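Side-chain contacts in Old Yellow Enzyme (Pichia, PDB 6AGZ), which probably catalyses the asymmetric reduction of enone compounds, as a flavoprotein of the old yellow enzyme family carrying flavin mononucleotide in a TIM barrel: residues E229-A233 with D234-V238; G263-L266 with S267-R271. One frame throughout, in Å; residues are numbered along the deposited sequence.

In the fold
Both contacts belong to successive elements of the TIM barrel: contact 1 is the turn between helix 218-231 and strand 236-240, and contact 2 lies on helix 258-274, the next helix along the chain. Their centres are about 16 Å apart, yet they touch where Val238 CG1 of the strand packs on Leu269 CD1 of the helix at 3.9 Å. Contact 2 lies farther from the middle of the chain (about 20 Å between centres, against about 15 Å) and reaches the second subunit. Contact 1 lies at the N-terminal start of strand 236-240, whereas flavoenzymes of this family hold the flavin at the C-terminal ends of the strands; both contacts are plain packing of the barrel.

Contact 1 (E229-A233 with D234-V238); sequences EAVGA and DHVAV
The carbonyl oxygen of Ala233 takes the N-H of Val236 in a 3.0 Å N...O bond, and one residue earlier Gly232 O takes the N-H of His235 at 3.1 Å. Both bonds are somewhat bent, as expected of two successive i to i+3 bonds wound into a tight turn. Gly232 leaves the helix with a positive phi of 95°; a side chain here would run into the carbonyl oxygen of Val231 and crowd Asp234 OD1.

The His235 ring lies beside this turn. Its CG is anti to its own carbonyl carbon (chi1 -58°), which brings CD2 within 3.2 Å of Val231 O, while Gly232 O lies at the ring's edge, near its plane. On the ring, ND1 is hydrogen-bonded to Asp182 O, which helps to fix the ring's rotation. Beneath the turn the two valines cross at about a right angle, with Val231 CG2 meeting Val236 CG2 at 3.7 Å. The carboxylate of Asp234 turns back over the turn, and its OD2 forms a salt bridge with Lys22.

This is an alpha-to-beta connection of the barrel, closing helix 218-231 and opening strand 236-240. Val236 folds back onto Val227 and Ile228 of that helix; Val231 and His235 meet Ile176 of helix 158-179, and backbone bonds to Val184 and Ala280 tie the start of the strand to its neighbours.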
loop_
_atom_site.group_PDB
_atom_site.type_symbol
_atom_site.label_atom_id
_atom_site.label_comp_id
_atom_site.label_asym_id
_atom_site.label_seq_id
_atom_site.Cartn_x
_atom_site.Cartn_y
_atom_site.Cartn_z
ATOM N N GLU A 229 -6.538 -25.058 7.457
ATOM C CA GLU A 229 -7.475 -26.059 7.954
ATOM C C GLU A 229 -6.806 -27.420 8.101
ATOM O O GLU A 229 -7.161 -28.195 8.998
ATOM C CB GLU A 229 -8.687 -26.150 7.025
ATOM C CG GLU A 229 -9.639 -27.293 7.343
ATOM C CD GLU A 229 -10.963 -27.173 6.614
ATOM O OE1 GLU A 229 -11.996 -26.978 7.288
ATOM O OE2 GLU A 229 -10.969 -27.269 5.368
ATOM N N ALA A 230 -5.818 -27.719 7.255
ATOM C CA ALA A 230 -5.175 -29.028 7.305
ATOM C C ALA A 230 -4.237 -29.147 8.502
ATOM O O ALA A 230 -4.328 -30.105 9.280
ATOM C CB ALA A 230 -4.421 -29.291 6.001
ATOM N N VAL A 231 -3.328 -28.188 8.670
ATOM C CA VAL A 231 -2.235 -28.321 9.629
ATOM C C VAL A 231 -2.229 -27.241 10.700
ATOM O O VAL A 231 -1.407 -27.322 11.626
ATOM C CB VAL A 231 -0.866 -28.356 8.917
ATOM C CG1 VAL A 231 -0.807 -29.512 7.930
ATOM C CG2 VAL A 231 -0.600 -27.033 8.216
ATOM N N GLY A 232 -3.096 -26.236 10.623
ATOM C CA GLY A 232 -3.087 -25.180 11.617
ATOM C C GLY A 232 -2.277 -23.972 11.191
ATOM O O GLY A 232 -1.231 -24.113 10.553
ATOM N N ALA A 233 -2.750 -22.774 11.550
ATOM C CA ALA A 233 -2.133 -21.547 11.053
ATOM C C ALA A 233 -0.699 -21.394 11.547
ATOM O O ALA A 233 0.164 -20.888 10.818
ATOM C CB ALA A 233 -2.971 -20.338 11.462
ATOM N N ASP A 234 -0.419 -21.822 12.779
ATOM C CA ASP A 234 0.926 -21.669 13.327
ATOM C C ASP A 234 1.950 -22.585 12.666
ATOM O O ASP A 234 3.135 -22.503 13.009
ATOM C CB ASP A 234 0.912 -21.905 14.839
ATOM C CG ASP A 234 -0.067 -22.981 15.255
ATOM O OD1 ASP A 234 -0.349 -23.884 14.439
ATOM O OD2 ASP A 234 -0.560 -22.921 16.400
ATOM N N HIS A 235 1.533 -23.447 11.736
ATOM C CA HIS A 235 2.447 -24.266 10.951
ATOM C C HIS A 235 2.481 -23.839 9.488
ATOM O O HIS A 235 2.956 -24.597 8.635
ATOM C CB HIS A 235 2.064 -25.744 11.057
ATOM C CG HIS A 235 2.057 -26.273 12.457
ATOM N ND1 HIS A 235 3.187 -26.771 13.071
ATOM C CD2 HIS A 235 1.056 -26.394 13.361
ATOM C CE1 HIS A 235 2.882 -27.170 14.293
ATOM N NE2 HIS A 235 1.595 -26.952 14.494
ATOM N N VAL A 236 1.987 -22.640 9.179
ATOM C CA VAL A 236 1.838 -22.171 7.806
ATOM C C VAL A 236 2.542 -20.829 7.656
ATOM O O VAL A 236 2.546 -20.009 8.581
ATOM C CB VAL A 236 0.349 -22.052 7.406
ATOM C CG1 VAL A 236 0.205 -21.606 5.958
ATOM C CG2 VAL A 236 -0.363 -23.374 7.618
ATOM N N ALA A 237 3.141 -20.611 6.486
ATOM C CA ALA A 237 3.778 -19.349 6.146
ATOM C C ALA A 237 3.602 -19.108 4.652
ATOM O O ALA A 237 3.011 -19.921 3.938
ATOM C CB ALA A 237 5.255 -19.352 6.544
ATOM N N VAL A 238 4.132 -17.979 4.180
ATOM C CA VAL A 238 4.024 -17.605 2.774
ATOM C C VAL A 238 5.137 -16.615 2.469
ATOM O O VAL A 238 5.578 -15.866 3.346
ATOM C CB VAL A 238 2.622 -17.018 2.458
ATOM C CG1 VAL A 238 2.406 -15.707 3.203
ATOM C CG2 VAL A 238 2.430 -16.835 0.957
#

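Contact 2 (G263-L266 with S267-R271); sequences GYIL and SELER
One face of the Tyr264 ring carries the CG methylene of Glu268, 3.8 Å from the ring centroid and displaced toward the rim, a CH-pi contact. Beyond it the carboxylate lies over the phenol end on the same face, nearly parallel to the ring (planes 9° apart), with CD of Glu268 3.8 Å from Tyr264 OH. CD lies in the guanidinium plane at the edge of Arg271, which grips the acid side-on: NH2 donates to Glu268 OE1 at 2.7 Å in a salt bridge, and NE reaches OE2 in a straight bond (169°) from above the carboxylate plane. A bend of the Glu268 chain at chi2 (-67°) lays its methylene on the ring while its acid reaches Arg271; OE1 also pairs with Arg272. An alanine in place of Glu268 is likely to leave Arg271 and Arg272 without this shared anion and Tyr264 without the methylene and acid on this face.

Four successive i to i+4 backbone bonds, Gly263 O through Leu266 O, hold the helix. Ile265 and Leu269 pack on Leu220 and Leu221 of helix 218-231 and on strand 236-240, Leu266 meets helix 303-308, and Ser267 OG is hydrogen-bonded to His257 N of the second subunit.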
loop_
_atom_site.group_PDB
_atom_site.type_symbol
_atom_site.label_atom_id
_atom_site.label_comp_id
_atom_site.label_asym_id
_atom_site.label_seq_id
_atom_site.Cartn_x
_atom_site.Cartn_y
_atom_site.Cartn_z
ATOM N N GLY A 263 -0.828 -5.309 -1.047
ATOM C CA GLY A 263 -1.449 -4.691 0.114
ATOM C C GLY A 263 -2.748 -5.376 0.492
ATOM O O GLY A 263 -3.027 -5.600 1.674
ATOM N N TYR A 264 -3.556 -5.731 -0.512
ATOM C CA TYR A 264 -4.777 -6.484 -0.248
ATOM C C TYR A 264 -4.461 -7.881 0.268
ATOM O O TYR A 264 -5.134 -8.373 1.181
ATOM C CB TYR A 264 -5.638 -6.560 -1.508
ATOM C CG TYR A 264 -6.734 -7.604 -1.435
ATOM C CD1 TYR A 264 -7.942 -7.331 -0.804
ATOM C CD2 TYR A 264 -6.562 -8.863 -1.998
ATOM C CE1 TYR A 264 -8.944 -8.282 -0.734
ATOM C CE2 TYR A 264 -7.556 -9.819 -1.931
ATOM C CZ TYR A 264 -8.745 -9.525 -1.301
ATOM O OH TYR A 264 -9.734 -10.477 -1.235
ATOM N N ILE A 265 -3.456 -8.544 -0.311
ATOM C CA ILE A 265 -3.086 -9.875 0.174
ATOM C C ILE A 265 -2.711 -9.817 1.653
ATOM O O ILE A 265 -3.218 -10.594 2.476
ATOM C CB ILE A 265 -1.946 -10.462 -0.676
ATOM C CG1 ILE A 265 -2.435 -10.724 -2.101
ATOM C CG2 ILE A 265 -1.417 -11.743 -0.047
ATOM C CD1 ILE A 265 -1.357 -11.207 -3.042
ATOM N N LEU A 266 -1.822 -8.886 2.011
ATOM C CA LEU A 266 -1.417 -8.735 3.406
ATOM C C LEU A 266 -2.605 -8.394 4.294
ATOM O O LEU A 266 -2.708 -8.893 5.423
ATOM C CB LEU A 266 -0.342 -7.656 3.526
ATOM C CG LEU A 266 1.038 -7.989 2.964
ATOM C CD1 LEU A 266 1.922 -6.766 3.040
ATOM C CD2 LEU A 266 1.659 -9.148 3.725
ATOM N N SER A 267 -3.508 -7.539 3.807
ATOM C CA SER A 267 -4.700 -7.205 4.579
ATOM C C SER A 267 -5.542 -8.443 4.857
ATOM O O SER A 267 -6.099 -8.592 5.951
ATOM C CB SER A 267 -5.524 -6.149 3.842
ATOM O OG SER A 267 -6.688 -5.809 4.576
ATOM N N GLU A 268 -5.641 -9.347 3.879
ATOM C CA GLU A 268 -6.432 -10.558 4.074
ATOM C C GLU A 268 -5.760 -11.508 5.057
ATOM O O GLU A 268 -6.434 -12.116 5.899
ATOM C CB GLU A 268 -6.669 -11.245 2.731
ATOM C CG GLU A 268 -7.750 -10.581 1.901
ATOM C CD GLU A 268 -9.118 -10.713 2.537
ATOM O OE1 GLU A 268 -9.653 -11.841 2.562
ATOM O OE2 GLU A 268 -9.653 -9.695 3.025
ATOM N N LEU A 269 -4.433 -11.648 4.970
ATOM C CA LEU A 269 -3.729 -12.482 5.940
ATOM C C LEU A 269 -3.883 -11.929 7.354
ATOM O O LEU A 269 -4.114 -12.686 8.307
ATOM C CB LEU A 269 -2.253 -12.596 5.558
ATOM C CG LEU A 269 -1.964 -13.214 4.188
ATOM C CD1 LEU A 269 -0.467 -13.246 3.917
ATOM C CD2 LEU A 269 -2.563 -14.610 4.089
ATOM N N GLU A 270 -3.776 -10.606 7.505
ATOM C CA GLU A 270 -3.972 -9.991 8.813
ATOM C C GLU A 270 -5.410 -10.141 9.294
ATOM O O GLU A 270 -5.646 -10.236 10.502
ATOM C CB GLU A 270 -3.578 -8.514 8.766
ATOM C CG GLU A 270 -3.683 -7.796 10.105
ATOM C CD GLU A 270 -2.702 -8.328 11.133
ATOM O OE1 GLU A 270 -1.619 -8.806 10.732
ATOM O OE2 GLU A 270 -3.012 -8.270 12.342
ATOM N N ARG A 271 -6.379 -10.156 8.375
ATOM C CA ARG A 271 -7.765 -10.390 8.774
ATOM C C ARG A 271 -7.952 -11.809 9.290
ATOM O O ARG A 271 -8.619 -12.023 10.312
ATOM C CB ARG A 271 -8.710 -10.114 7.604
ATOM C CG ARG A 271 -10.164 -10.480 7.882
ATOM C CD ARG A 271 -11.105 -9.927 6.819
ATOM N NE ARG A 271 -11.065 -10.700 5.580
ATOM C CZ ARG A 271 -11.720 -11.841 5.387
ATOM N NH1 ARG A 271 -12.468 -12.355 6.354
ATOM N NH2 ARG A 271 -11.624 -12.473 4.225
#